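Local coordinates for protein SusD homolog (Bacteroides thetaiotaomicron, PDB 3SGH) that probably binds glycans at the cell surface, as an outer-membrane lipoprotein that passes them to a partner transporter, in the manner of other SusD-like proteins, at residues A[26-31]-A[174-179]; A[82-87]-A[107-112]; A[316-321]-A[352-357]; A[149-154]-A[186-191]; A[41-46]-A[74-79]. All blocks are in the same frame, centred on the assembly; numbering follows the deposited sequence. Where two conformers were deposited one is given.

Contact 1: residues A[26-31]-A[174-179]; sequences NVYACP and DQFYKG
Tyr28 of helix 26-29 and Phe176 of the loop leading into helix 181-198 form an edge-to-face (T-shaped) aromatic pair, with the edge of Tyr28 turned toward the face of Phe176, and the loop folds through an Asx turn at Asp174. Asp174 comes first along 174-179, and its OD1 accepts two backbone amides, Phe176 N at 2.9 Å and, on a much straighter line, Tyr177 N at 3.0 Å, both from the same face of the carboxylate. The other oxygen takes Gly179 N and the indole N-H of Trp184; an aspartate suits the place because its short chain can fold back on the amides that follow. Gln175 lays CG over one face of the Phe176 ring and gives its amide to Asp229. Phe176, with CG anti to the carbonyl carbon (chi1 -57°), carries its ring across to the helix, where the two ring centroids stand 5.2 Å apart with planes at 69°. Tyr177 heads elsewhere, to Trp184 and the carbonyl of Asp225. Gly179, farther along, has backbone angles that would jam a side chain against the preceding carbonyl O. The hydroxyl of Tyr28 is bonded to Thr108; nearer the base of the ring, Tyr28 CD2 lies 3.7 Å from Phe176 CZ.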
# COMPACT_ATOMS: atom_id res chain seq x y z
N ASN A 26 13.11 -7.51 2.66
CA ASN A 26 11.86 -7.74 3.41
C ASN A 26 10.90 -6.53 3.40
O ASN A 26 9.72 -6.70 3.64
CB ASN A 26 12.18 -8.13 4.83
CG ASN A 26 12.67 -9.57 4.91
OD1 ASN A 26 11.86 -10.49 4.80
ND2 ASN A 26 13.98 -9.76 4.99
N VAL A 27 11.38 -5.32 3.09
CA VAL A 27 10.44 -4.20 2.97
C VAL A 27 9.44 -4.31 1.83
O VAL A 27 8.42 -3.65 1.87
CB VAL A 27 11.11 -2.83 2.89
CG1 VAL A 27 12.01 -2.59 4.15
CG2 VAL A 27 11.87 -2.63 1.56
N TYR A 28 9.72 -5.11 0.80
CA TYR A 28 8.85 -5.12 -0.37
C TYR A 28 7.50 -5.75 -0.09
O TYR A 28 6.48 -5.23 -0.51
CB TYR A 28 9.53 -5.86 -1.50
CG TYR A 28 10.67 -5.09 -2.14
CD1 TYR A 28 10.45 -3.86 -2.73
CD2 TYR A 28 11.95 -5.62 -2.24
CE1 TYR A 28 11.46 -3.13 -3.35
CE2 TYR A 28 12.97 -4.88 -2.85
CZ TYR A 28 12.71 -3.63 -3.41
OH TYR A 28 13.69 -2.87 -4.04
N ALA A 29 7.49 -6.83 0.67
CA ALA A 29 6.26 -7.57 0.93
C ALA A 29 6.02 -7.90 2.40
O ALA A 29 4.90 -8.28 2.74
CB ALA A 29 6.24 -8.85 0.12
N CYS A 30 7.06 -7.80 3.25
CA CYS A 30 6.97 -8.20 4.68
C CYS A 30 6.40 -9.61 4.89
O CYS A 30 5.34 -9.76 5.52
CB CYS A 30 6.14 -7.18 5.45
SG CYS A 30 7.04 -5.60 5.64
N PRO A 31 7.09 -10.64 4.40
CA PRO A 31 6.62 -12.02 4.58
C PRO A 31 6.69 -12.62 6.00
O PRO A 31 5.89 -13.52 6.33
CB PRO A 31 7.49 -12.82 3.63
CG PRO A 31 8.76 -12.03 3.54
CD PRO A 31 8.33 -10.59 3.58
N ASP A 174 18.25 -12.69 -5.69
CA ASP A 174 17.04 -12.00 -6.14
C ASP A 174 15.89 -12.97 -6.40
O ASP A 174 15.74 -13.46 -7.51
CB ASP A 174 17.37 -11.23 -7.40
CG ASP A 174 16.17 -10.50 -8.00
OD1 ASP A 174 15.09 -10.34 -7.32
OD2 ASP A 174 16.33 -10.04 -9.18
N GLN A 175 15.02 -13.14 -5.40
CA GLN A 175 13.82 -13.96 -5.54
C GLN A 175 12.68 -13.30 -6.32
O GLN A 175 11.68 -13.96 -6.62
CB GLN A 175 13.30 -14.40 -4.17
CG GLN A 175 12.71 -13.31 -3.26
CD GLN A 175 13.69 -12.70 -2.28
OE1 GLN A 175 14.90 -12.57 -2.57
NE2 GLN A 175 13.18 -12.28 -1.12
N PHE A 176 12.81 -12.01 -6.59
CA PHE A 176 11.76 -11.26 -7.30
C PHE A 176 11.86 -11.45 -8.81
O PHE A 176 10.88 -11.88 -9.46
CB PHE A 176 11.86 -9.78 -6.91
CG PHE A 176 11.76 -9.57 -5.42
CD1 PHE A 176 10.52 -9.45 -4.79
CD2 PHE A 176 12.90 -9.58 -4.65
CE1 PHE A 176 10.44 -9.31 -3.42
CE2 PHE A 176 12.82 -9.45 -3.27
CZ PHE A 176 11.59 -9.30 -2.65
N TYR A 177 13.04 -11.19 -9.34
CA TYR A 177 13.29 -11.24 -10.78
C TYR A 177 14.54 -11.99 -11.22
O TYR A 177 14.94 -11.90 -12.39
CB TYR A 177 13.37 -9.82 -11.27
CG TYR A 177 12.11 -8.98 -11.12
CD1 TYR A 177 10.88 -9.41 -11.61
CD2 TYR A 177 12.18 -7.70 -10.58
CE1 TYR A 177 9.74 -8.60 -11.54
CE2 TYR A 177 11.02 -6.87 -10.50
CZ TYR A 177 9.82 -7.33 -11.00
OH TYR A 177 8.73 -6.49 -10.93
N LYS A 178 15.18 -12.71 -10.30
CA LYS A 178 16.32 -13.60 -10.63
C LYS A 178 17.45 -12.87 -11.37
O LYS A 178 18.14 -13.43 -12.24
CB LYS A 178 15.82 -14.79 -11.44
CG LYS A 178 14.74 -15.63 -10.73
CD LYS A 178 14.36 -16.89 -11.57
CE LYS A 178 13.78 -18.08 -10.71
NZ LYS A 178 12.50 -17.73 -9.96
N GLY A 179 17.63 -11.60 -11.03
CA GLY A 179 18.70 -10.77 -11.57
C GLY A 179 18.42 -10.02 -12.84
O GLY A 179 19.30 -9.35 -13.34

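Contact 2: residues A[82-87]-A[107-112]; sequences GYIYPS and LTRVYG
This is a largely buried contact at a helix end: Ile84, the last residue of helix 75-84, and Tyr85, just past its end, pack against Thr108 and Arg109 of helix 100-120. Ile84 makes the apolar half: its CG2 rests 3.7 Å from Arg109 CG, while CD1 sits 3.6 Å from Thr108 O. Gly112 leaves room, since a CB would press on Ile84 CG1. Ile84 CG2 also covers the centre of the Tyr85 ring. With CG anti to the backbone N (chi1 -174°) and the chain extended from there to NE, Arg109 presents its guanidinium side-on, so that NE (2.8 Å) and NH2 (3.2 Å) both donate to Tyr85 OH, which lies in the guanidinium plane; ring and guanidinium planes stand at 83°. A leucine in place of Arg109 would probably leave the Tyr85 hydroxyl without either of these donors and the ring less firmly placed. The phenol oxygen and the cation-pi partners Phe88 and Tyr125 probably share in stabilising the buried charge, with Asp150 a long, weak ion pair away.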
# COMPACT_ATOMS: atom_id res chain seq x y z
N GLY A 82 14.58 -1.39 10.73
CA GLY A 82 15.35 -2.58 11.00
C GLY A 82 15.84 -3.29 9.76
O GLY A 82 16.97 -3.83 9.72
N TYR A 83 15.01 -3.33 8.72
CA TYR A 83 15.42 -4.01 7.50
C TYR A 83 16.42 -3.16 6.68
O TYR A 83 17.36 -3.69 6.10
CB TYR A 83 14.20 -4.38 6.64
CG TYR A 83 13.34 -5.48 7.19
CD1 TYR A 83 13.91 -6.64 7.70
CD2 TYR A 83 11.95 -5.40 7.11
CE1 TYR A 83 13.13 -7.65 8.20
CE2 TYR A 83 11.16 -6.41 7.58
CZ TYR A 83 11.73 -7.53 8.13
OH TYR A 83 10.93 -8.55 8.60
N ILE A 84 16.21 -1.84 6.63
CA ILE A 84 16.98 -1.00 5.74
C ILE A 84 18.34 -0.65 6.31
O ILE A 84 19.32 -0.59 5.57
CB ILE A 84 16.19 0.29 5.37
CG1 ILE A 84 14.90 -0.10 4.61
CG2 ILE A 84 17.08 1.27 4.59
CD1 ILE A 84 15.13 -0.99 3.32
N TYR A 85 18.41 -0.42 7.62
CA TYR A 85 19.68 0.01 8.24
C TYR A 85 20.12 -0.99 9.30
O TYR A 85 19.25 -1.50 10.01
CB TYR A 85 19.51 1.38 8.87
CG TYR A 85 18.99 2.44 7.97
CD1 TYR A 85 19.82 3.10 7.05
CD2 TYR A 85 17.67 2.87 8.06
CE1 TYR A 85 19.32 4.10 6.22
CE2 TYR A 85 17.18 3.90 7.22
CZ TYR A 85 18.02 4.49 6.33
OH TYR A 85 17.51 5.45 5.50
N PRO A 86 21.45 -1.24 9.44
CA PRO A 86 22.56 -0.56 8.75
C PRO A 86 22.92 -1.11 7.37
O PRO A 86 23.87 -0.66 6.77
CB PRO A 86 23.74 -0.75 9.75
CG PRO A 86 23.47 -2.07 10.38
CD PRO A 86 21.95 -2.09 10.56
N SER A 87 22.18 -2.08 6.86
CA SER A 87 22.60 -2.72 5.61
C SER A 87 22.80 -1.72 4.48
O SER A 87 23.72 -1.91 3.71
CB SER A 87 21.64 -3.82 5.19
OG SER A 87 21.63 -4.82 6.19
N LEU A 107 17.28 1.52 -4.37
CA LEU A 107 15.87 1.24 -4.71
C LEU A 107 15.09 0.67 -3.50
O LEU A 107 13.97 1.05 -3.22
CB LEU A 107 15.79 0.31 -5.89
CG LEU A 107 14.39 -0.17 -6.31
CD1 LEU A 107 13.50 1.00 -6.74
CD2 LEU A 107 14.57 -1.22 -7.47
N THR A 108 15.71 -0.25 -2.80
CA THR A 108 15.09 -0.92 -1.68
C THR A 108 14.89 0.03 -0.49
O THR A 108 13.81 0.00 0.14
CB THR A 108 15.86 -2.21 -1.31
OG1 THR A 108 16.01 -3.05 -2.47
CG2 THR A 108 15.08 -3.00 -0.24
N ARG A 109 15.89 0.86 -0.21
CA ARG A 109 15.76 1.94 0.77
C ARG A 109 14.65 2.90 0.42
O ARG A 109 13.83 3.19 1.24
CB ARG A 109 17.06 2.72 0.85
CG ARG A 109 17.12 3.79 1.93
CD ARG A 109 18.41 4.49 1.85
NE ARG A 109 18.52 5.56 2.85
CZ ARG A 109 19.25 6.65 2.72
NH1 ARG A 109 19.89 6.94 1.57
NH2 ARG A 109 19.27 7.50 3.73
N VAL A 110 14.62 3.37 -0.84
CA VAL A 110 13.54 4.24 -1.26
C VAL A 110 12.20 3.51 -1.06
O VAL A 110 11.26 4.13 -0.58
CB VAL A 110 13.69 4.74 -2.71
CG1 VAL A 110 12.33 5.38 -3.21
CG2 VAL A 110 14.91 5.74 -2.88
N TYR A 111 12.07 2.23 -1.41
CA TYR A 111 10.77 1.50 -1.29
C TYR A 111 10.28 1.54 0.16
O TYR A 111 9.10 1.86 0.46
CB TYR A 111 10.84 0.03 -1.78
CG TYR A 111 9.43 -0.49 -1.99
CD1 TYR A 111 8.70 -1.10 -0.94
CD2 TYR A 111 8.80 -0.30 -3.21
CE1 TYR A 111 7.38 -1.51 -1.16
CE2 TYR A 111 7.51 -0.71 -3.42
CZ TYR A 111 6.81 -1.32 -2.40
OH TYR A 111 5.49 -1.68 -2.64
N GLY A 112 11.19 1.28 1.07
CA GLY A 112 10.87 1.18 2.46
C GLY A 112 10.54 2.53 3.05
O GLY A 112 9.62 2.67 3.86

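Contact 3: residues A[316-321]-A[352-357]; sequences VMYAAE and FEEFGV
Tyr318 packs its CD1 flank against the bent chain of Glu354, with Tyr318 CD1 3.6 Å from Glu354 CD and about as near to CG. Ring and carboxylate planes are turned 51° from each other, so the two groups meet obliquely. Farther along the tyrosine, Tyr318 OH comes 3.5 Å from Phe355 CZ, the two rings lying at 57° in neither a stack nor a T-shape. The contact thus joins the junction of strand 314-317 and helix 319-331 to the C-terminal end of helix 340-354, which Gly356 closes in a Schellman motif with the positive phi that glycine adopts easily. The turn of Glu354 at chi2 (75°) brings its carboxylate to the start of helix 319-331, where a water accepts from Ala320 N at 3.0 Å and donates to Glu354 OE1 at 2.7 Å. Ser226 also bonds OE1, and Tyr228 bonds OE2. A leucine in place of Tyr318 would probably leave the carbonyl of Tyr419 without its hydroxyl donor and open a gap beside Phe355. Glutamate fits because it has length enough to combine an aliphatic flank for the ring with an acid for polar neighbours. Those donors, with the amino end of a helix close by, are likely to stabilise the carboxylate as an anion although a tyrosine ring packs obliquely against it.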
# COMPACT_ATOMS: atom_id res chain seq x y z
N VAL A 316 4.23 -7.74 -4.26
CA VAL A 316 4.86 -6.46 -4.03
C VAL A 316 4.17 -5.39 -4.91
O VAL A 316 3.64 -4.41 -4.39
CB VAL A 316 6.35 -6.46 -4.30
CG1 VAL A 316 6.93 -5.02 -4.02
CG2 VAL A 316 7.07 -7.57 -3.46
N MSE A 317 4.13 -5.60 -6.22
CA MSE A 317 3.58 -4.59 -7.09
C MSE A 317 3.12 -5.23 -8.37
O MSE A 317 3.87 -6.01 -8.97
CB MSE A 317 4.65 -3.54 -7.38
CG MSE A 317 4.17 -2.43 -8.30
SE MSE A 317 5.71 -1.25 -8.79
CE MSE A 317 5.80 -0.44 -7.14
N TYR A 318 1.91 -4.91 -8.80
CA TYR A 318 1.29 -5.53 -9.95
C TYR A 318 1.34 -4.66 -11.18
O TYR A 318 1.25 -3.44 -11.10
CB TYR A 318 -0.18 -5.81 -9.68
CG TYR A 318 -0.51 -6.78 -8.56
CD1 TYR A 318 -0.14 -8.10 -8.61
CD2 TYR A 318 -1.17 -6.35 -7.45
CE1 TYR A 318 -0.47 -8.99 -7.63
CE2 TYR A 318 -1.54 -7.27 -6.45
CZ TYR A 318 -1.21 -8.58 -6.56
OH TYR A 318 -1.60 -9.44 -5.53
N ALA A 319 1.43 -5.31 -12.35
CA ALA A 319 1.45 -4.58 -13.61
C ALA A 319 0.20 -3.68 -13.76
O ALA A 319 0.29 -2.58 -14.33
CB ALA A 319 1.60 -5.55 -14.80
N ALA A 320 -0.94 -4.15 -13.23
CA ALA A 320 -2.19 -3.37 -13.27
C ALA A 320 -2.01 -1.96 -12.68
O ALA A 320 -2.62 -1.01 -13.17
CB ALA A 320 -3.35 -4.14 -12.57
N GLU A 321 -1.20 -1.83 -11.63
CA GLU A 321 -1.03 -0.53 -10.96
C GLU A 321 -0.44 0.49 -11.92
O GLU A 321 -0.85 1.66 -11.90
CB GLU A 321 -0.14 -0.65 -9.72
CG GLU A 321 -0.14 0.63 -8.90
CD GLU A 321 0.74 0.60 -7.65
OE1 GLU A 321 1.23 -0.49 -7.28
OE2 GLU A 321 0.86 1.67 -7.00
N PHE A 352 -7.55 -8.98 -13.90
CA PHE A 352 -8.16 -10.27 -14.15
C PHE A 352 -7.10 -11.28 -14.55
O PHE A 352 -7.04 -12.36 -13.98
CB PHE A 352 -9.21 -10.21 -15.25
CG PHE A 352 -10.58 -9.76 -14.79
CD1 PHE A 352 -10.79 -8.55 -14.15
CD2 PHE A 352 -11.69 -10.55 -15.03
CE1 PHE A 352 -12.09 -8.15 -13.77
CE2 PHE A 352 -12.95 -10.11 -14.67
CZ PHE A 352 -13.14 -8.94 -14.04
N GLU A 353 -6.26 -10.91 -15.51
CA GLU A 353 -5.22 -11.78 -15.98
C GLU A 353 -4.27 -12.22 -14.86
O GLU A 353 -3.90 -13.39 -14.77
CB GLU A 353 -4.42 -11.14 -17.14
CG GLU A 353 -3.48 -12.15 -17.77
CD GLU A 353 -2.67 -11.56 -18.92
OE1 GLU A 353 -2.77 -10.33 -19.14
OE2 GLU A 353 -1.93 -12.35 -19.56
N GLU A 354 -3.83 -11.26 -14.05
CA GLU A 354 -2.92 -11.53 -12.95
C GLU A 354 -3.43 -12.66 -12.05
O GLU A 354 -2.63 -13.48 -11.56
CB GLU A 354 -2.79 -10.28 -12.09
CG GLU A 354 -1.75 -10.32 -11.01
CD GLU A 354 -0.34 -10.17 -11.56
OE1 GLU A 354 -0.13 -9.31 -12.46
OE2 GLU A 354 0.56 -10.88 -11.07
N PHE A 355 -4.74 -12.66 -11.80
CA PHE A 355 -5.37 -13.64 -10.92
C PHE A 355 -6.01 -14.82 -11.65
O PHE A 355 -6.65 -15.64 -11.01
CB PHE A 355 -6.39 -12.95 -10.03
CG PHE A 355 -5.77 -12.26 -8.85
CD1 PHE A 355 -5.23 -10.98 -8.97
CD2 PHE A 355 -5.68 -12.90 -7.63
CE1 PHE A 355 -4.63 -10.36 -7.88
CE2 PHE A 355 -5.07 -12.28 -6.53
CZ PHE A 355 -4.54 -11.01 -6.66
N GLY A 356 -5.87 -14.88 -12.97
CA GLY A 356 -6.38 -16.03 -13.74
C GLY A 356 -7.89 -16.10 -13.85
O GLY A 356 -8.48 -17.19 -13.97
N VAL A 357 -8.50 -14.93 -13.81
CA VAL A 357 -9.93 -14.78 -13.84
C VAL A 357 -10.37 -14.38 -15.25
O VAL A 357 -9.73 -13.56 -15.91
CB VAL A 357 -10.34 -13.74 -12.77
CG1 VAL A 357 -11.80 -13.47 -12.81
CG2 VAL A 357 -9.88 -14.28 -11.39
O HOH W 1 -1.58 -7.08 -12.76

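Contact 4: residues A[149-154]-A[186-191]; sequences DDLDNA and KFANTL
Leu151 of helix 140-162 meets Ala188 and Leu191 of helix 181-198, an apolar helix-helix contact within the alpha-alpha superhelix of this SusD-like fold. The CB of Leu151 points toward the facing helix but stands back from it, acting as the stem of the side chain. Its CG, anti to the backbone N (chi1 -180°), carries the branch forward, and the two methyls make the closest contacts. Leu151 CD1 comes 4.1 Å from Ala188 CB, while Leu151 CD2, the other branch, lies 3.8 Å from Ala188 O, with Leu191 CG at 4.3 Å from the same CD2 methyl. A leucine thus spreads its fork over one turn of the opposing helix. Alanine suits its position because its lone methyl lets the backbones approach, the CA atoms of Leu151 and Ala188 being 7.3 Å apart. Leu107 of helix 100-120 touches both leucines, so three helices share this apolar seam, and Ile155, a turn after Leu151, covers Ala188 as well. Beside the apolar seam, Asp152 makes a salt bridge to Lys192. Away from the seam, Thr190 ties its side chain to its own helix and accepts from Met220 N. The carbonyl of Lys186 receives Thr190 N on one face and, from the opposite face, Lys186 O takes Thr190 OG1 at 2.7 Å.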
# COMPACT_ATOMS: atom_id res chain seq x y z
N ASP A 149 15.54 11.66 -6.26
CA ASP A 149 16.94 11.74 -6.68
C ASP A 149 17.68 10.39 -6.58
O ASP A 149 18.40 10.01 -7.52
CB ASP A 149 17.69 12.84 -5.91
CG ASP A 149 17.15 14.24 -6.21
OD1 ASP A 149 16.45 14.43 -7.22
OD2 ASP A 149 17.43 15.16 -5.40
N ASP A 150 17.51 9.68 -5.48
CA ASP A 150 18.23 8.43 -5.29
C ASP A 150 17.66 7.38 -6.25
O ASP A 150 18.38 6.57 -6.83
CB ASP A 150 18.12 7.98 -3.84
CG ASP A 150 19.04 8.79 -2.90
OD1 ASP A 150 20.00 9.43 -3.38
OD2 ASP A 150 18.81 8.75 -1.68
N LEU A 151 16.35 7.44 -6.44
CA LEU A 151 15.68 6.49 -7.32
C LEU A 151 16.18 6.74 -8.74
O LEU A 151 16.44 5.81 -9.48
CB LEU A 151 14.16 6.64 -7.19
CG LEU A 151 13.34 5.67 -8.06
CD1 LEU A 151 13.69 4.23 -7.81
CD2 LEU A 151 11.82 5.93 -7.81
N ASP A 152 16.36 8.01 -9.14
CA ASP A 152 16.87 8.28 -10.49
C ASP A 152 18.28 7.73 -10.71
O ASP A 152 18.64 7.26 -11.81
CB ASP A 152 16.85 9.80 -10.78
CG ASP A 152 15.46 10.32 -11.13
OD1 ASP A 152 14.60 9.51 -11.56
OD2 ASP A 152 15.21 11.57 -10.99
N ASN A 153 19.09 7.80 -9.67
CA ASN A 153 20.44 7.26 -9.71
C ASN A 153 20.38 5.75 -9.90
O ASN A 153 21.10 5.22 -10.72
CB ASN A 153 21.17 7.56 -8.42
CG ASN A 153 22.66 7.21 -8.50
OD1 ASN A 153 23.40 7.91 -9.21
ND2 ASN A 153 23.10 6.11 -7.82
N ALA A 154 19.50 5.06 -9.17
CA ALA A 154 19.31 3.62 -9.32
C ALA A 154 18.85 3.25 -10.72
O ALA A 154 19.39 2.30 -11.34
CB ALA A 154 18.35 3.12 -8.29
N LYS A 186 11.62 -1.56 -14.92
CA LYS A 186 10.19 -1.32 -14.99
C LYS A 186 9.62 -1.12 -13.61
O LYS A 186 8.80 -0.22 -13.40
CB LYS A 186 9.46 -2.46 -15.75
CG LYS A 186 9.72 -2.43 -17.25
CD LYS A 186 9.00 -3.58 -17.98
CE LYS A 186 9.73 -4.89 -17.70
NZ LYS A 186 9.65 -5.97 -18.75
N PHE A 187 10.06 -1.96 -12.66
CA PHE A 187 9.64 -1.83 -11.24
C PHE A 187 10.00 -0.43 -10.72
O PHE A 187 9.15 0.29 -10.14
CB PHE A 187 10.30 -2.91 -10.38
CG PHE A 187 9.93 -2.86 -8.93
CD1 PHE A 187 10.63 -2.02 -8.06
CD2 PHE A 187 8.97 -3.72 -8.41
CE1 PHE A 187 10.30 -1.96 -6.67
CE2 PHE A 187 8.63 -3.68 -7.05
CZ PHE A 187 9.31 -2.79 -6.16
N ALA A 188 11.24 -0.03 -10.97
CA ALA A 188 11.72 1.25 -10.49
C ALA A 188 10.94 2.44 -11.09
O ALA A 188 10.60 3.39 -10.38
CB ALA A 188 13.22 1.40 -10.72
N ASN A 189 10.69 2.40 -12.39
CA ASN A 189 9.90 3.46 -13.04
C ASN A 189 8.46 3.47 -12.60
O ASN A 189 7.85 4.53 -12.48
CB ASN A 189 10.02 3.37 -14.56
CG ASN A 189 11.34 3.98 -15.05
OD1 ASN A 189 11.58 5.16 -14.83
ND2 ASN A 189 12.17 3.18 -15.70
N THR A 190 7.90 2.30 -12.29
CA THR A 190 6.52 2.23 -11.85
C THR A 190 6.43 2.81 -10.42
O THR A 190 5.48 3.51 -10.07
CB THR A 190 5.96 0.79 -11.88
OG1 THR A 190 6.10 0.24 -13.20
CG2 THR A 190 4.49 0.75 -11.49
N LEU A 191 7.44 2.54 -9.62
CA LEU A 191 7.53 3.15 -8.27
C LEU A 191 7.66 4.64 -8.37
O LEU A 191 6.98 5.41 -7.63
CB LEU A 191 8.75 2.63 -7.53
CG LEU A 191 9.00 3.17 -6.11
CD1 LEU A 191 7.81 2.93 -5.16
CD2 LEU A 191 10.31 2.60 -5.54

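Contact 5: residues A[41-46]-A[74-79]; sequences CMWASF and DSSWGR
Trp43 and Ser76 meet through a single hydrogen bond, the indole NE1 of Trp43 donating to Ser76 OG at 2.9 Å, and this is the tight part of the contact. The oxygen lies at the edge of the indole but tilted 23° from its plane, and the N-H...O angle of 143° makes the bond somewhat bent. Trp43 holds CG between its backbone N and carbonyl carbon (chi1 55°), a crowded position that turns the ring out of the 3-10 segment 43-46 toward helix 75-84. All else between the segments is loose, the CA atoms of Trp43 and Ser76 being 9.4 Å apart. Leu119 touches both side chains and adds apolar cover. Beyond Ser76 the helix turns to its solvent side, where Gly78 is exposed and Arg79 pairs with Glu38. Serine suits its site, being small enough for a buried position yet able to accept. The bond gives a buried indole N-H its polar partner and is likely to contribute to fixing the direction of a ring borne by a 3-10 segment.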
# COMPACT_ATOMS: atom_id res chain seq x y z
N CYS A 41 -1.41 -6.00 8.23
CA CYS A 41 -2.65 -6.39 8.93
C CYS A 41 -3.06 -5.57 10.15
O CYS A 41 -3.87 -6.07 10.98
CB CYS A 41 -2.56 -7.87 9.37
SG CYS A 41 -2.06 -9.11 8.09
N MSE A 42 -2.60 -4.33 10.25
CA MSE A 42 -2.88 -3.47 11.41
C MSE A 42 -3.49 -2.16 10.90
O MSE A 42 -4.70 -2.10 10.60
CB MSE A 42 -1.61 -3.24 12.27
CG MSE A 42 -1.11 -4.49 13.01
SE MSE A 42 -2.32 -5.27 14.33
CE MSE A 42 -1.87 -4.20 15.90
N TRP A 43 -2.67 -1.12 10.80
CA TRP A 43 -3.14 0.11 10.19
C TRP A 43 -3.60 -0.11 8.76
O TRP A 43 -4.35 0.70 8.21
CB TRP A 43 -2.11 1.27 10.24
CG TRP A 43 -0.78 0.89 9.63
CD1 TRP A 43 0.31 0.47 10.30
CD2 TRP A 43 -0.45 0.85 8.24
NE1 TRP A 43 1.31 0.14 9.43
CE2 TRP A 43 0.88 0.36 8.15
CE3 TRP A 43 -1.14 1.14 7.05
CZ2 TRP A 43 1.53 0.15 6.92
CZ3 TRP A 43 -0.47 0.92 5.82
CH2 TRP A 43 0.84 0.46 5.78
N ALA A 44 -3.16 -1.20 8.13
CA ALA A 44 -3.59 -1.54 6.76
C ALA A 44 -5.10 -1.59 6.60
O ALA A 44 -5.60 -1.48 5.47
CB ALA A 44 -2.96 -2.88 6.33
N SER A 45 -5.83 -1.85 7.69
CA SER A 45 -7.28 -1.86 7.61
C SER A 45 -7.85 -0.52 7.13
O SER A 45 -8.97 -0.47 6.62
CB SER A 45 -7.90 -2.30 8.95
OG SER A 45 -7.49 -3.62 9.27
N PHE A 46 -7.09 0.55 7.25
CA PHE A 46 -7.52 1.83 6.71
C PHE A 46 -7.58 1.86 5.18
O PHE A 46 -8.09 2.83 4.61
CB PHE A 46 -6.58 2.98 7.17
CG PHE A 46 -6.43 3.10 8.66
CD1 PHE A 46 -7.45 2.71 9.52
CD2 PHE A 46 -5.29 3.65 9.19
CE1 PHE A 46 -7.31 2.81 10.88
CE2 PHE A 46 -5.12 3.78 10.59
CZ PHE A 46 -6.09 3.37 11.43
N ASP A 74 4.20 2.50 16.91
CA ASP A 74 5.64 2.56 16.62
C ASP A 74 6.18 1.34 15.87
O ASP A 74 7.35 1.31 15.52
CB ASP A 74 6.42 2.65 17.96
CG ASP A 74 6.12 3.94 18.76
OD1 ASP A 74 5.32 4.81 18.28
OD2 ASP A 74 6.71 4.09 19.87
N SER A 75 5.36 0.33 15.66
CA SER A 75 5.86 -0.91 15.03
C SER A 75 6.47 -0.72 13.66
O SER A 75 7.51 -1.34 13.31
CB SER A 75 4.73 -1.95 14.94
OG SER A 75 4.41 -2.44 16.23
N SER A 76 5.80 0.05 12.82
CA SER A 76 6.21 0.19 11.42
C SER A 76 7.59 0.81 11.31
O SER A 76 8.43 0.31 10.52
CB SER A 76 5.18 1.02 10.64
OG SER A 76 3.93 0.33 10.55
N TRP A 77 7.83 1.87 12.08
CA TRP A 77 9.15 2.49 12.12
C TRP A 77 10.19 1.45 12.41
O TRP A 77 11.19 1.33 11.69
CB TRP A 77 9.21 3.60 13.16
CG TRP A 77 10.59 4.09 13.43
CD1 TRP A 77 11.55 3.42 14.10
CD2 TRP A 77 11.19 5.37 13.06
NE1 TRP A 77 12.71 4.17 14.17
CE2 TRP A 77 12.52 5.36 13.53
CE3 TRP A 77 10.74 6.50 12.35
CZ2 TRP A 77 13.40 6.47 13.38
CZ3 TRP A 77 11.62 7.61 12.19
CH2 TRP A 77 12.94 7.57 12.69
N GLY A 78 9.98 0.70 13.48
CA GLY A 78 10.98 -0.28 13.92
C GLY A 78 11.24 -1.36 12.90
O GLY A 78 12.40 -1.80 12.67
N ARG A 79 10.16 -1.79 12.25
CA ARG A 79 10.26 -2.87 11.31
C ARG A 79 11.03 -2.44 10.03
O ARG A 79 11.97 -3.14 9.58
CB ARG A 79 8.85 -3.36 10.95
CG ARG A 79 8.81 -4.61 10.02
CD ARG A 79 9.52 -5.81 10.60
NE ARG A 79 8.91 -6.27 11.83
CZ ARG A 79 9.25 -7.36 12.50
NH1 ARG A 79 10.20 -8.16 12.04
NH2 ARG A 79 8.60 -7.65 13.62

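In the fold
Contacts 1, 2, 4 and 5 are buried; contact 3 is only partly so, and there a water bridges the segments. Contacts 1, 2 and 4 adjoin within the helical part: Tyr28 meets Tyr111, which in turn meets Phe187. Helix 75-84 serves both contact 2 and contact 5, while helix 181-198, used by contact 4, also packs on the strand of contact 3 through Phe187 and Thr190. Chemistry varies with place: aromatic rings in contact 1, aliphatic groups in contact 4, a guanidinium-phenol pair in contact 2, a tyrosine packed on a hydrated carboxylate in contact 3 and one indole bond in contact 5. Contacts 3 and 5 lie on opposite sides of the chain's centre.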